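Local coordinates for protein pyruvate kinase (PDB 3QTG) that catalyses the last step of glycolysis, the interconversion of pyruvate and ATP with phosphoenolpyruvate and ADP, using a divalent metal cation, at residues Ile36-Ala50 / Tyr67-Leu81. Numbering follows the deposited sequence.
Sequences IKFLDLVDGVRINLA and YEKAKNRPLAVIVDL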
# COMPACT_ATOMS: atom_id res chain seq x y z
N ILE A 36 46.40 -4.70 19.05
CA ILE A 36 45.41 -5.77 19.02
C ILE A 36 44.02 -5.24 19.39
O ILE A 36 43.04 -5.48 18.67
CB ILE A 36 45.79 -6.96 19.94
CG1 ILE A 36 47.01 -7.71 19.39
CG2 ILE A 36 44.61 -7.91 20.13
CD1 ILE A 36 47.53 -8.83 20.28
N LYS A 37 43.94 -4.53 20.51
CA LYS A 37 42.67 -4.00 21.01
C LYS A 37 42.06 -2.95 20.06
O LYS A 37 40.85 -2.75 20.06
CB LYS A 37 42.83 -3.44 22.44
CG LYS A 37 43.00 -4.51 23.52
CD LYS A 37 41.72 -5.35 23.73
CE LYS A 37 41.89 -6.45 24.82
NZ LYS A 37 42.49 -7.72 24.30
N PHE A 38 42.91 -2.31 19.26
CA PHE A 38 42.50 -1.32 18.26
C PHE A 38 41.88 -1.99 17.02
O PHE A 38 40.79 -1.59 16.55
CB PHE A 38 43.71 -0.46 17.87
CG PHE A 38 43.41 0.61 16.86
CD1 PHE A 38 42.92 1.85 17.27
CD2 PHE A 38 43.62 0.39 15.51
CE1 PHE A 38 42.64 2.84 16.35
CE2 PHE A 38 43.34 1.38 14.58
CZ PHE A 38 42.84 2.62 15.00
N LEU A 39 42.57 -3.01 16.50
CA LEU A 39 42.14 -3.73 15.31
C LEU A 39 40.95 -4.64 15.57
O LEU A 39 40.20 -4.96 14.65
CB LEU A 39 43.31 -4.50 14.69
CG LEU A 39 44.43 -3.59 14.14
CD1 LEU A 39 45.61 -4.39 13.64
CD2 LEU A 39 43.91 -2.67 13.03
N ASP A 40 40.80 -5.06 16.83
CA ASP A 40 39.62 -5.81 17.28
C ASP A 40 38.34 -4.99 17.13
O ASP A 40 37.24 -5.53 17.14
CB ASP A 40 39.77 -6.19 18.76
CG ASP A 40 40.62 -7.45 18.98
OD1 ASP A 40 41.08 -8.10 18.00
OD2 ASP A 40 40.82 -7.78 20.17
N LEU A 41 38.50 -3.68 17.02
CA LEU A 41 37.38 -2.77 16.99
C LEU A 41 37.12 -2.18 15.60
O LEU A 41 36.27 -1.30 15.46
CB LEU A 41 37.55 -1.66 18.04
CG LEU A 41 37.28 -2.09 19.49
CD1 LEU A 41 37.89 -1.12 20.51
CD2 LEU A 41 35.78 -2.28 19.76
N VAL A 42 37.86 -2.66 14.60
CA VAL A 42 37.68 -2.18 13.22
C VAL A 42 37.35 -3.33 12.27
O VAL A 42 37.61 -4.50 12.57
CB VAL A 42 38.88 -1.30 12.69
CG1 VAL A 42 39.30 -0.30 13.73
CG2 VAL A 42 40.10 -2.17 12.26
N ASP A 43 36.73 -2.98 11.14
CA ASP A 43 36.41 -3.94 10.09
C ASP A 43 37.28 -3.70 8.88
O ASP A 43 37.32 -4.53 7.96
CB ASP A 43 34.93 -3.86 9.71
CG ASP A 43 34.01 -4.07 10.91
OD1 ASP A 43 33.92 -5.20 11.44
OD2 ASP A 43 33.37 -3.10 11.35
N GLY A 44 37.96 -2.56 8.87
CA GLY A 44 38.83 -2.18 7.77
C GLY A 44 39.73 -1.03 8.15
O GLY A 44 39.49 -0.34 9.14
N VAL A 45 40.77 -0.82 7.36
CA VAL A 45 41.75 0.23 7.64
C VAL A 45 41.96 1.03 6.39
O VAL A 45 41.88 0.48 5.28
CB VAL A 45 43.15 -0.30 8.18
CG1 VAL A 45 42.98 -1.14 9.46
CG2 VAL A 45 43.90 -1.08 7.11
N ARG A 46 42.21 2.32 6.56
CA ARG A 46 42.51 3.22 5.47
C ARG A 46 43.98 3.68 5.57
O ARG A 46 44.50 3.90 6.66
CB ARG A 46 41.54 4.43 5.46
CG ARG A 46 41.55 5.22 4.14
CD ARG A 46 40.68 6.50 4.11
NE ARG A 46 41.19 7.49 5.03
CZ ARG A 46 41.71 8.68 4.74
NH1 ARG A 46 41.81 9.16 3.50
NH2 ARG A 46 42.12 9.42 5.74
N ILE A 47 44.64 3.82 4.43
CA ILE A 47 45.97 4.40 4.38
C ILE A 47 45.93 5.51 3.35
O ILE A 47 45.52 5.29 2.20
CB ILE A 47 47.09 3.33 4.08
CG1 ILE A 47 47.17 2.31 5.24
CG2 ILE A 47 48.45 3.99 3.86
CD1 ILE A 47 47.73 0.96 4.84
N ASN A 48 46.28 6.72 3.79
CA ASN A 48 46.22 7.91 2.97
C ASN A 48 47.56 8.08 2.26
O ASN A 48 48.58 8.30 2.90
CB ASN A 48 45.91 9.11 3.86
CG ASN A 48 45.62 10.38 3.08
OD1 ASN A 48 45.62 10.42 1.85
ND2 ASN A 48 45.36 11.45 3.82
N LEU A 49 47.55 7.97 0.93
CA LEU A 49 48.78 8.02 0.14
C LEU A 49 49.30 9.47 -0.07
O LEU A 49 50.32 9.67 -0.74
CB LEU A 49 48.62 7.27 -1.19
CG LEU A 49 48.28 5.77 -1.15
CD1 LEU A 49 48.17 5.20 -2.55
CD2 LEU A 49 49.26 4.96 -0.31
N ALA A 50 48.58 10.44 0.49
CA ALA A 50 49.08 11.81 0.67
C ALA A 50 50.20 11.85 1.73
O ALA A 50 51.25 12.44 1.50
CB ALA A 50 47.94 12.73 1.09
N TYR A 67 47.84 -9.42 11.99
CA TYR A 67 46.72 -9.46 12.94
C TYR A 67 45.60 -10.34 12.40
O TYR A 67 45.04 -11.16 13.13
CB TYR A 67 46.20 -8.04 13.19
CG TYR A 67 44.82 -8.05 13.81
CD1 TYR A 67 44.66 -8.10 15.20
CD2 TYR A 67 43.67 -8.04 13.02
CE1 TYR A 67 43.41 -8.13 15.77
CE2 TYR A 67 42.40 -8.08 13.58
CZ TYR A 67 42.28 -8.12 14.95
OH TYR A 67 41.05 -8.18 15.52
N GLU A 68 45.28 -10.14 11.12
CA GLU A 68 44.26 -10.90 10.43
C GLU A 68 44.50 -12.41 10.52
O GLU A 68 43.56 -13.18 10.76
CB GLU A 68 44.17 -10.44 8.97
CG GLU A 68 43.68 -11.50 7.98
CD GLU A 68 43.28 -10.90 6.65
OE1 GLU A 68 43.27 -9.64 6.54
OE2 GLU A 68 42.99 -11.67 5.71
N LYS A 69 45.76 -12.82 10.34
CA LYS A 69 46.17 -14.23 10.43
C LYS A 69 46.00 -14.76 11.85
O LYS A 69 45.36 -15.79 12.06
CB LYS A 69 47.62 -14.40 9.97
CG LYS A 69 48.00 -15.83 9.58
CD LYS A 69 49.47 -15.91 9.13
CE LYS A 69 49.88 -17.35 8.76
NZ LYS A 69 51.34 -17.44 8.39
N ALA A 70 46.56 -14.05 12.83
CA ALA A 70 46.46 -14.42 14.24
C ALA A 70 45.01 -14.55 14.73
O ALA A 70 44.68 -15.53 15.41
CB ALA A 70 47.22 -13.42 15.10
N LYS A 71 44.16 -13.58 14.39
CA LYS A 71 42.81 -13.53 14.96
C LYS A 71 41.74 -14.13 14.04
O LYS A 71 40.55 -14.17 14.39
CB LYS A 71 42.42 -12.10 15.38
CG LYS A 71 43.37 -11.45 16.39
CD LYS A 71 43.41 -12.19 17.72
CE LYS A 71 43.61 -11.23 18.87
NZ LYS A 71 44.33 -11.86 20.02
N ASN A 72 42.18 -14.59 12.87
CA ASN A 72 41.27 -15.12 11.85
C ASN A 72 40.15 -14.12 11.50
O ASN A 72 38.97 -14.48 11.42
CB ASN A 72 40.71 -16.46 12.31
CG ASN A 72 40.35 -17.36 11.15
OD1 ASN A 72 41.18 -17.64 10.28
ND2 ASN A 72 39.12 -17.84 11.15
N ARG A 73 40.54 -12.86 11.32
CA ARG A 73 39.58 -11.77 11.03
C ARG A 73 39.96 -11.04 9.78
O ARG A 73 40.86 -10.20 9.81
CB ARG A 73 39.51 -10.76 12.17
CG ARG A 73 38.70 -11.23 13.34
CD ARG A 73 38.45 -10.10 14.31
NE ARG A 73 37.46 -9.18 13.79
CZ ARG A 73 37.65 -7.87 13.62
NH1 ARG A 73 38.83 -7.30 13.92
NH2 ARG A 73 36.67 -7.13 13.13
N PRO A 74 39.26 -11.33 8.67
CA PRO A 74 39.47 -10.66 7.38
C PRO A 74 39.21 -9.17 7.54
O PRO A 74 38.18 -8.78 8.09
CB PRO A 74 38.39 -11.27 6.48
CG PRO A 74 38.03 -12.59 7.14
CD PRO A 74 38.16 -12.31 8.60
N LEU A 75 40.15 -8.34 7.11
CA LEU A 75 40.02 -6.90 7.24
C LEU A 75 40.24 -6.32 5.87
O LEU A 75 41.08 -6.79 5.12
CB LEU A 75 41.05 -6.33 8.23
CG LEU A 75 40.91 -6.65 9.72
CD1 LEU A 75 42.05 -5.99 10.51
CD2 LEU A 75 39.56 -6.24 10.31
N ALA A 76 39.46 -5.30 5.53
CA ALA A 76 39.66 -4.57 4.29
C ALA A 76 40.80 -3.58 4.45
O ALA A 76 40.88 -2.87 5.46
CB ALA A 76 38.38 -3.83 3.88
N VAL A 77 41.67 -3.53 3.44
CA VAL A 77 42.66 -2.46 3.32
C VAL A 77 42.25 -1.52 2.20
O VAL A 77 42.08 -1.93 1.05
CB VAL A 77 44.09 -3.03 3.06
CG1 VAL A 77 45.08 -1.90 2.72
CG2 VAL A 77 44.56 -3.80 4.26
N ILE A 78 42.11 -0.25 2.57
CA ILE A 78 41.77 0.84 1.67
C ILE A 78 43.00 1.78 1.52
O ILE A 78 43.60 2.22 2.50
CB ILE A 78 40.58 1.65 2.24
CG1 ILE A 78 39.39 0.72 2.55
CG2 ILE A 78 40.18 2.79 1.29
CD1 ILE A 78 38.49 1.20 3.70
N VAL A 79 43.36 2.09 0.28
CA VAL A 79 44.35 3.13 0.08
C VAL A 79 43.64 4.32 -0.55
O VAL A 79 42.87 4.15 -1.49
CB VAL A 79 45.62 2.67 -0.74
CG1 VAL A 79 46.35 1.51 -0.01
CG2 VAL A 79 45.24 2.28 -2.18
N ASP A 80 43.89 5.50 -0.01
CA ASP A 80 43.24 6.71 -0.48
C ASP A 80 44.22 7.57 -1.30
O ASP A 80 45.24 8.04 -0.79
CB ASP A 80 42.65 7.48 0.71
CG ASP A 80 41.59 8.47 0.29
OD1 ASP A 80 41.63 8.92 -0.88
OD2 ASP A 80 40.70 8.81 1.13
N LEU A 81 43.90 7.78 -2.57
CA LEU A 81 44.78 8.54 -3.44
C LEU A 81 44.66 10.05 -3.22
O LEU A 81 43.58 10.59 -2.90
CB LEU A 81 44.52 8.21 -4.92
CG LEU A 81 44.77 6.77 -5.38
CD1 LEU A 81 44.19 6.61 -6.76
CD2 LEU A 81 46.26 6.47 -5.39
O HOH W 1 43.56 11.36 -0.09
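Leu39 lies flat on the Tyr67 ring: its CB stands 3.6 Å from the ring centroid, almost on the ring normal, a CH-pi contact, while CD1 reaches back along the ring to Tyr67 CB. Lys71 CB lies over the opposite face, offset toward the rim. Tyr67 turns its CG away from its own backbone N (chi1 163°) and thereby reaches 36-50, where its hydroxyl donates a very short bond to Asp40 OD1 (OH to OD1 2.5 Å), which meets the ring edge. The same hydroxyl accepts from Arg73 NH1. Arginine suits this place because its flat, multiply donating group can serve several acceptors at once: NH1 bonds Leu39 O at 2.8 Å and NH2 bonds Val42 O at 2.8 Å, both carbonyls lying near the guanidinium plane. Arg73 thereby ties down the turn from Leu39 to Val42; Asp43 adds a long salt bridge, but its carboxylate also pairs with Arg19.

Beyond this cluster, strands 44-48 and 76-80 run parallel, 22° apart, their backbone bonds alternating from Val45 N to Ala76 O through Leu49 N to Asp80 O. Beta-branched Val45, Ile47, Val77 and Val79 suit extended strands and present apolar surface toward helix 54-71, joined by Leu49, whose CD1 packs on Leu81 CD2 (3.7 Å). Arg46, Asn48, Ala76, Ile78 and Asp80 point to the other face. There Arg46, its chain bent at chi3, brings NH1 to Asp80 OD2 (2.6 Å) from above the carboxylate plane, a salt bridge with the two flat groups 79° apart; Lys230 pairs with Asp80 OD1, so one carboxylate serves two cationic side chains. This is a beta-alpha-beta unit of the TIM barrel: Asn48 and Asp80, at the C-terminal strand ends, are probable potassium ligands, and mid-strand Arg46 probably binds substrate.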